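Long-range contact in putative sugar isomerase (Parabacteroides distasonis, PDB 3LMZ), which is probably a sugar isomerase or a related sugar-processing enzyme built on a xylose isomerase-like TIM barrel, though its substrate is not established: residues 21-30 with 229-240. Numbering follows the deposited sequence. Where two conformers were deposited one is given.
Sequences GMAGYTFVNF and SLEYEKDMKDPF
Leu230 O is gripped by two donors, Ala23 N at 3.0 Å and Thr26 OG1 at 3.0 Å, which reach it from opposite faces of its carbonyl plane. This is where the TIM barrel closes: the first strand, 19-22, runs parallel to the last, 227-230, and the loops at their C-terminal ends stay together beyond the sheet. Leu230 N in turn donates to Gly21 O. Thr26 OG1 also accepts from Tyr232 N (2.9 Å), so one hydroxyl links the carbonyl at the end of strand 227-230 to an N-H two residues on, in the loop. Thr26 OG1 lies anti to its carbonyl carbon (chi1 -64°) to meet both groups, while CG2 packs on Tyr232 CB. A valine here would probably leave Tyr232 N without its acceptor and Leu230 O with one donor fewer. Further out, the selenomethionine Met236 crosses Tyr25 at about a right angle and lays CE over one ring face, 4.0 Å from the centroid, while its selenium lies obliquely to the ring, a Met-aromatic contact. Glu233 OE2 approaches the same ring obliquely, its carboxylate nearly perpendicular to it. Glu231 and Glu233 both form salt bridges to Lys191 through OE1, and Glu231 OE2 hydrogen-bonds a bound citrate, probably from the crystallisation liquor; this is consistent with a pocket at the C-terminal mouth of the barrel, where TIM-barrel active sites lie. One water joins Thr26 O, Asn29 N and Met236 O. Asn29 ND2 also donates to Met236 O, nearly straight at 173° but from well above the carbonyl plane. Beside it the Phe30 ring takes the edge of Phe240 in a T-shaped stack (planes at 70°), with Phe240 CZ 3.7 Å above the centre of the Phe30 ring.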
ATOM      1  N   GLY A  21       3.770  -0.328  13.735  1.00 12.81           N
ATOM      2  CA  GLY A  21       4.358  -1.644  13.978  1.00 13.01           C
ATOM      3  C   GLY A  21       3.580  -2.753  13.319  1.00 13.35           C
ATOM      4  O   GLY A  21       2.627  -2.522  12.557  1.00 12.26           O
HETATM    5  N   MSE A  22       4.015  -3.978  13.593  0.50 12.61           N
HETATM    6  CA  MSE A  22       3.311  -5.170  13.166  0.50 13.22           C
HETATM    7  C   MSE A  22       3.020  -6.062  14.363  0.50 11.67           C
HETATM    8  O   MSE A  22       3.852  -6.332  15.198  0.50 14.08           O
HETATM    9  CB  MSE A  22       4.139  -5.955  12.147  0.50 12.27           C
HETATM   10  CG  MSE A  22       3.364  -7.084  11.468  0.50 17.19           C
HETATM   11 SE   MSE A  22       2.465  -6.273   9.928  0.38 14.88          SE
HETATM   12  CE  MSE A  22       3.944  -6.120   8.747  0.50  8.96           C
ATOM     13  N   ALA A  23       1.787  -6.546  14.343  1.00 12.27           N
ATOM     14  CA  ALA A  23       1.301  -7.495  15.328  1.00 12.38           C
ATOM     15  C   ALA A  23       1.799  -8.885  14.831  1.00 12.62           C
ATOM     16  O   ALA A  23       1.742  -9.174  13.616  1.00 13.68           O
ATOM     17  CB  ALA A  23      -0.285  -7.424  15.371  1.00 12.52           C
ATOM     18  N   GLY A  24       2.299  -9.733  15.740  1.00 13.13           N
ATOM     19  CA  GLY A  24       2.916 -10.976  15.308  1.00 12.26           C
ATOM     20  C   GLY A  24       1.963 -11.972  14.648  1.00 11.25           C
ATOM     21  O   GLY A  24       2.403 -12.729  13.742  1.00 13.95           O
ATOM     22  N   TYR A  25       0.695 -12.000  15.033  1.00 12.51           N
ATOM     23  CA  TYR A  25      -0.263 -12.930  14.439  1.00 12.22           C
ATOM     24  C   TYR A  25      -0.386 -12.773  12.923  1.00 12.53           C
ATOM     25  O   TYR A  25      -0.730 -13.725  12.204  1.00 13.82           O
ATOM     26  CB  TYR A  25      -1.625 -12.825  15.111  1.00 13.56           C
ATOM     27  CG  TYR A  25      -2.631 -13.842  14.696  1.00 14.78           C
ATOM     28  CD1 TYR A  25      -2.459 -15.170  15.053  1.00 15.56           C
ATOM     29  CD2 TYR A  25      -3.781 -13.478  14.014  1.00 16.57           C
ATOM     30  CE1 TYR A  25      -3.430 -16.123  14.716  1.00 17.86           C
ATOM     31  CE2 TYR A  25      -4.758 -14.406  13.713  1.00 16.08           C
ATOM     32  CZ  TYR A  25      -4.527 -15.747  14.057  1.00 17.86           C
ATOM     33  OH  TYR A  25      -5.457 -16.769  13.824  1.00 21.94           O
ATOM     34  N   THR A  26      -0.105 -11.552  12.429  1.00 12.61           N
ATOM     35  CA  THR A  26      -0.067 -11.375  10.969  1.00 12.18           C
ATOM     36  C   THR A  26       0.768 -12.467  10.276  1.00 13.32           C
ATOM     37  O   THR A  26       0.465 -12.896   9.157  1.00 15.36           O
ATOM     38  CB  THR A  26       0.466 -10.009  10.639  1.00 11.37           C
ATOM     39  OG1 THR A  26      -0.440  -9.035  11.145  1.00 12.86           O
ATOM     40  CG2 THR A  26       0.643  -9.800   9.133  1.00 13.50           C
ATOM     41  N   PHE A  27       1.888 -12.863  10.948  1.00 11.95           N
ATOM     42  CA  PHE A  27       2.854 -13.821  10.442  1.00 13.60           C
ATOM     43  C   PHE A  27       2.755 -15.158  11.183  1.00 14.07           C
ATOM     44  O   PHE A  27       3.732 -15.904  11.206  1.00 13.88           O
ATOM     45  CB  PHE A  27       4.254 -13.189  10.557  1.00 13.72           C
ATOM     46  CG  PHE A  27       4.477 -12.074   9.590  1.00 12.30           C
ATOM     47  CD1 PHE A  27       4.828 -12.336   8.270  1.00 16.14           C
ATOM     48  CD2 PHE A  27       4.263 -10.757   9.967  1.00 15.19           C
ATOM     49  CE1 PHE A  27       4.999 -11.303   7.362  1.00 18.74           C
ATOM     50  CE2 PHE A  27       4.435  -9.734   9.037  1.00 15.06           C
ATOM     51  CZ  PHE A  27       4.767 -10.017   7.755  1.00 14.91           C
ATOM     52  N   VAL A  28       1.562 -15.594  11.590  1.00 13.81           N
ATOM     53  CA  VAL A  28       1.424 -16.882  12.273  1.00 12.82           C
ATOM     54  C   VAL A  28       1.898 -18.042  11.424  1.00 14.46           C
ATOM     55  O   VAL A  28       2.385 -19.037  11.961  1.00 14.37           O
ATOM     56  CB  VAL A  28      -0.032 -17.115  12.739  1.00 15.49           C
ATOM     57  CG1 VAL A  28      -1.030 -17.225  11.539  1.00 13.97           C
ATOM     58  CG2 VAL A  28      -0.151 -18.353  13.679  1.00 15.35           C
ATOM     59  N   ASN A  29       1.785 -17.929  10.086  1.00 14.19           N
ATOM     60  CA  ASN A  29       2.181 -18.983   9.192  1.00 14.44           C
ATOM     61  C   ASN A  29       3.637 -18.900   8.673  1.00 14.54           C
ATOM     62  O   ASN A  29       4.045 -19.716   7.799  1.00 17.61           O
ATOM     63  CB  ASN A  29       1.197 -19.082   8.004  1.00 17.09           C
ATOM     64  CG  ASN A  29      -0.187 -19.578   8.437  1.00 14.53           C
ATOM     65  OD1 ASN A  29      -0.271 -20.488   9.253  1.00 17.60           O
ATOM     66  ND2 ASN A  29      -1.236 -18.958   7.952  1.00 16.98           N
ATOM     67  N   PHE A  30       4.411 -17.923   9.186  1.00 13.43           N
ATOM     68  CA  PHE A  30       5.748 -17.613   8.736  1.00 14.62           C
ATOM     69  C   PHE A  30       6.766 -17.541   9.844  1.00 14.19           C
ATOM     70  O   PHE A  30       6.425 -17.181  10.983  1.00 15.82           O
ATOM     71  CB  PHE A  30       5.745 -16.338   7.902  1.00 14.69           C
ATOM     72  CG  PHE A  30       4.841 -16.478   6.703  1.00 14.29           C
ATOM     73  CD1 PHE A  30       5.268 -17.151   5.571  1.00 14.73           C
ATOM     74  CD2 PHE A  30       3.521 -16.147   6.795  1.00 16.99           C
ATOM     75  CE1 PHE A  30       4.424 -17.387   4.480  1.00 17.04           C
ATOM     76  CE2 PHE A  30       2.656 -16.377   5.734  1.00 15.42           C
ATOM     77  CZ  PHE A  30       3.108 -17.010   4.558  1.00 14.94           C
ATOM     78  N   SER A 229      -0.209  -1.300  15.497  1.00 12.57           N
ATOM     79  CA  SER A 229       0.368  -2.545  15.007  1.00 12.23           C
ATOM     80  C   SER A 229      -0.612  -3.249  14.084  1.00 12.00           C
ATOM     81  O   SER A 229      -1.758  -3.536  14.454  1.00 12.83           O
ATOM     82  CB  SER A 229       0.744  -3.414  16.187  1.00 14.49           C
ATOM     83  OG  SER A 229       1.923  -2.829  16.738  1.00 15.28           O
ATOM     84  N   LEU A 230      -0.203  -3.433  12.830  1.00 12.91           N
ATOM     85  CA  LEU A 230      -1.075  -4.074  11.877  1.00 13.95           C
ATOM     86  C   LEU A 230      -1.266  -5.532  12.165  1.00 13.39           C
ATOM     87  O   LEU A 230      -0.319  -6.294  12.284  1.00 12.71           O
ATOM     88  CB  LEU A 230      -0.553  -3.893  10.419  1.00 13.74           C
ATOM     89  CG  LEU A 230      -1.315  -4.652   9.330  1.00 14.51           C
ATOM     90  CD1 LEU A 230      -2.729  -4.156   9.178  1.00 16.52           C
ATOM     91  CD2 LEU A 230      -0.541  -4.640   7.972  1.00 15.56           C
ATOM     92  N   GLU A 231      -2.520  -5.919  12.330  1.00 13.73           N
ATOM     93  CA  GLU A 231      -2.891  -7.327  12.514  1.00 14.05           C
ATOM     94  C   GLU A 231      -3.768  -7.732  11.346  1.00 14.92           C
ATOM     95  O   GLU A 231      -4.982  -7.509  11.306  1.00 14.27           O
ATOM     96  CB  GLU A 231      -3.590  -7.560  13.851  1.00 14.38           C
ATOM     97  CG  GLU A 231      -3.775  -9.025  14.147  1.00 15.10           C
ATOM     98  CD  GLU A 231      -4.217  -9.279  15.575  1.00 18.78           C
ATOM     99  OE1 GLU A 231      -5.300  -8.750  15.968  1.00 16.81           O
ATOM    100  OE2 GLU A 231      -3.498 -10.014  16.274  1.00 17.58           O
ATOM    101  N   TYR A 232      -3.112  -8.274  10.336  1.00 13.68           N
ATOM    102  CA  TYR A 232      -3.742  -8.579   9.044  1.00 14.69           C
ATOM    103  C   TYR A 232      -4.239 -10.013   8.986  1.00 13.06           C
ATOM    104  O   TYR A 232      -3.434 -10.949   9.057  1.00 16.49           O
ATOM    105  CB  TYR A 232      -2.780  -8.329   7.863  1.00 15.92           C
ATOM    106  CG  TYR A 232      -3.480  -8.339   6.554  1.00 14.09           C
ATOM    107  CD1 TYR A 232      -4.325  -7.312   6.240  1.00 13.05           C
ATOM    108  CD2 TYR A 232      -3.283  -9.324   5.637  1.00 14.99           C
ATOM    109  CE1 TYR A 232      -5.067  -7.316   5.005  1.00 15.09           C
ATOM    110  CE2 TYR A 232      -3.956  -9.320   4.383  1.00 12.58           C
ATOM    111  CZ  TYR A 232      -4.875  -8.341   4.111  1.00 14.14           C
ATOM    112  OH  TYR A 232      -5.540  -8.335   2.892  1.00 14.54           O
ATOM    113  N   GLU A 233      -5.574 -10.200   8.942  1.00 14.11           N
ATOM    114  CA  GLU A 233      -6.220 -11.510   9.117  1.00 15.86           C
ATOM    115  C   GLU A 233      -7.043 -11.909   7.907  1.00 17.42           C
ATOM    116  O   GLU A 233      -8.140 -12.421   7.983  1.00 21.35           O
ATOM    117  CB  GLU A 233      -7.118 -11.507  10.366  1.00 16.54           C
ATOM    118  CG  GLU A 233      -6.350 -11.076  11.624  1.00 21.46           C
ATOM    119  CD  GLU A 233      -7.199 -10.831  12.888  1.00 22.80           C
ATOM    120  OE1 GLU A 233      -8.365 -10.237  12.875  1.00 26.16           O
ATOM    121  OE2 GLU A 233      -6.605 -11.191  13.931  1.00 20.00           O
ATOM    122  N   LYS A 234      -6.503 -11.645   6.759  1.00 13.79           N
ATOM    123  CA  LYS A 234      -7.048 -12.058   5.481  1.00 15.37           C
ATOM    124  C   LYS A 234      -5.928 -12.733   4.709  1.00 13.57           C
ATOM    125  O   LYS A 234      -4.756 -12.346   4.848  1.00 13.75           O
ATOM    126  CB  LYS A 234      -7.535 -10.825   4.742  1.00 13.56           C
ATOM    127  CG  LYS A 234      -7.912 -11.067   3.257  1.00 14.89           C
ATOM    128  CD  LYS A 234      -8.587  -9.898   2.637  1.00 13.91           C
ATOM    129  CE  LYS A 234      -8.920 -10.114   1.123  1.00 13.82           C
ATOM    130  NZ  LYS A 234      -9.750  -8.962   0.616  1.00 15.08           N
ATOM    131  N   ASP A 235      -6.213 -13.769   3.917  1.00 14.02           N
ATOM    132  CA  ASP A 235      -5.244 -14.451   3.086  1.00 14.37           C
ATOM    133  C   ASP A 235      -3.992 -14.895   3.879  1.00 14.50           C
ATOM    134  O   ASP A 235      -2.858 -14.706   3.464  1.00 14.18           O
ATOM    135  CB  ASP A 235      -4.819 -13.563   1.923  1.00 13.49           C
ATOM    136  CG  ASP A 235      -5.948 -13.294   0.954  1.00 18.43           C
ATOM    137  OD1 ASP A 235      -6.865 -14.146   0.781  1.00 18.86           O
ATOM    138  OD2 ASP A 235      -5.938 -12.211   0.334  1.00 16.70           O
HETATM  139  N   MSE A 236      -4.204 -15.406   5.099  1.00 14.02           N
HETATM  140  CA  MSE A 236      -3.109 -15.573   6.038  1.00 15.26           C
HETATM  141  C   MSE A 236      -2.063 -16.613   5.604  1.00 15.16           C
HETATM  142  O   MSE A 236      -0.961 -16.595   6.141  1.00 15.24           O
HETATM  143  CB  MSE A 236      -3.628 -15.907   7.454  1.00 13.65           C
HETATM  144  CG  MSE A 236      -4.546 -14.829   8.012  1.00 14.33           C
HETATM  145 SE   MSE A 236      -4.830 -14.978   9.885  0.75 17.90          SE
HETATM  146  CE  MSE A 236      -3.180 -14.161  10.438  1.00 14.98           C
ATOM    147  N   LYS A 237      -2.368 -17.480   4.630  1.00 14.94           N
ATOM    148  CA  LYS A 237      -1.353 -18.354   4.047  1.00 17.51           C
ATOM    149  C   LYS A 237      -0.482 -17.675   2.976  1.00 16.25           C
ATOM    150  O   LYS A 237       0.544 -18.239   2.566  1.00 16.60           O
ATOM    151  CB  LYS A 237      -2.000 -19.607   3.458  1.00 20.38           C
ATOM    152  CG  LYS A 237      -2.673 -20.429   4.502  1.00 21.66           C
ATOM    153  CD  LYS A 237      -3.443 -21.624   3.896  1.00 29.26           C
ATOM    154  CE  LYS A 237      -4.843 -21.251   3.444  1.00 40.84           C
ATOM    155  NZ  LYS A 237      -5.847 -21.418   4.572  1.00 43.68           N
ATOM    156  N   ASP A 238      -0.902 -16.506   2.487  1.00 16.90           N
ATOM    157  CA  ASP A 238      -0.136 -15.701   1.502  1.00 15.03           C
ATOM    158  C   ASP A 238      -0.539 -14.229   1.585  1.00 15.52           C
ATOM    159  O   ASP A 238      -1.158 -13.711   0.678  1.00 15.10           O
ATOM    160  CB  ASP A 238      -0.306 -16.278   0.080  1.00 17.36           C
ATOM    161  CG  ASP A 238       0.567 -15.590  -0.952  1.00 19.66           C
ATOM    162  OD1 ASP A 238       1.495 -14.863  -0.572  1.00 18.32           O
ATOM    163  OD2 ASP A 238       0.288 -15.766  -2.172  1.00 24.71           O
ATOM    164  N   PRO A 239      -0.205 -13.590   2.720  1.00 14.23           N
ATOM    165  CA  PRO A 239      -0.805 -12.290   3.041  1.00 13.88           C
ATOM    166  C   PRO A 239      -0.048 -11.039   2.519  1.00 13.51           C
ATOM    167  O   PRO A 239      -0.439  -9.879   2.775  1.00 14.90           O
ATOM    168  CB  PRO A 239      -0.761 -12.313   4.570  1.00 13.49           C
ATOM    169  CG  PRO A 239       0.532 -13.052   4.898  1.00 15.80           C
ATOM    170  CD  PRO A 239       0.500 -14.182   3.898  1.00 15.05           C
ATOM    171  N   PHE A 240       1.120 -11.294   1.899  1.00 14.90           N
ATOM    172  CA  PHE A 240       2.110 -10.254   1.661  1.00 15.02           C
ATOM    173  C   PHE A 240       1.504  -9.074   0.867  1.00 14.27           C
ATOM    174  O   PHE A 240       1.710  -7.876   1.239  1.00 13.31           O
ATOM    175  CB  PHE A 240       3.348 -10.835   0.980  1.00 13.98           C
ATOM    176  CG  PHE A 240       3.994 -11.877   1.827  1.00 17.03           C
ATOM    177  CD1 PHE A 240       4.848 -11.529   2.853  1.00 17.76           C
ATOM    178  CD2 PHE A 240       3.672 -13.219   1.647  1.00 15.36           C
ATOM    179  CE1 PHE A 240       5.383 -12.528   3.671  1.00 18.44           C
ATOM    180  CE2 PHE A 240       4.194 -14.211   2.468  1.00 17.10           C
ATOM    181  CZ  PHE A 240       5.073 -13.860   3.459  1.00 20.86           C
TER
HETATM  182  O   HOH W   1      -0.908 -10.618  17.217  1.00 15.85           O
HETATM  183  O   HOH W   2       0.493 -15.697   8.437  1.00 14.75           O
HETATM  184  O   HOH W   3      -1.741 -12.477   7.515  1.00 17.75           O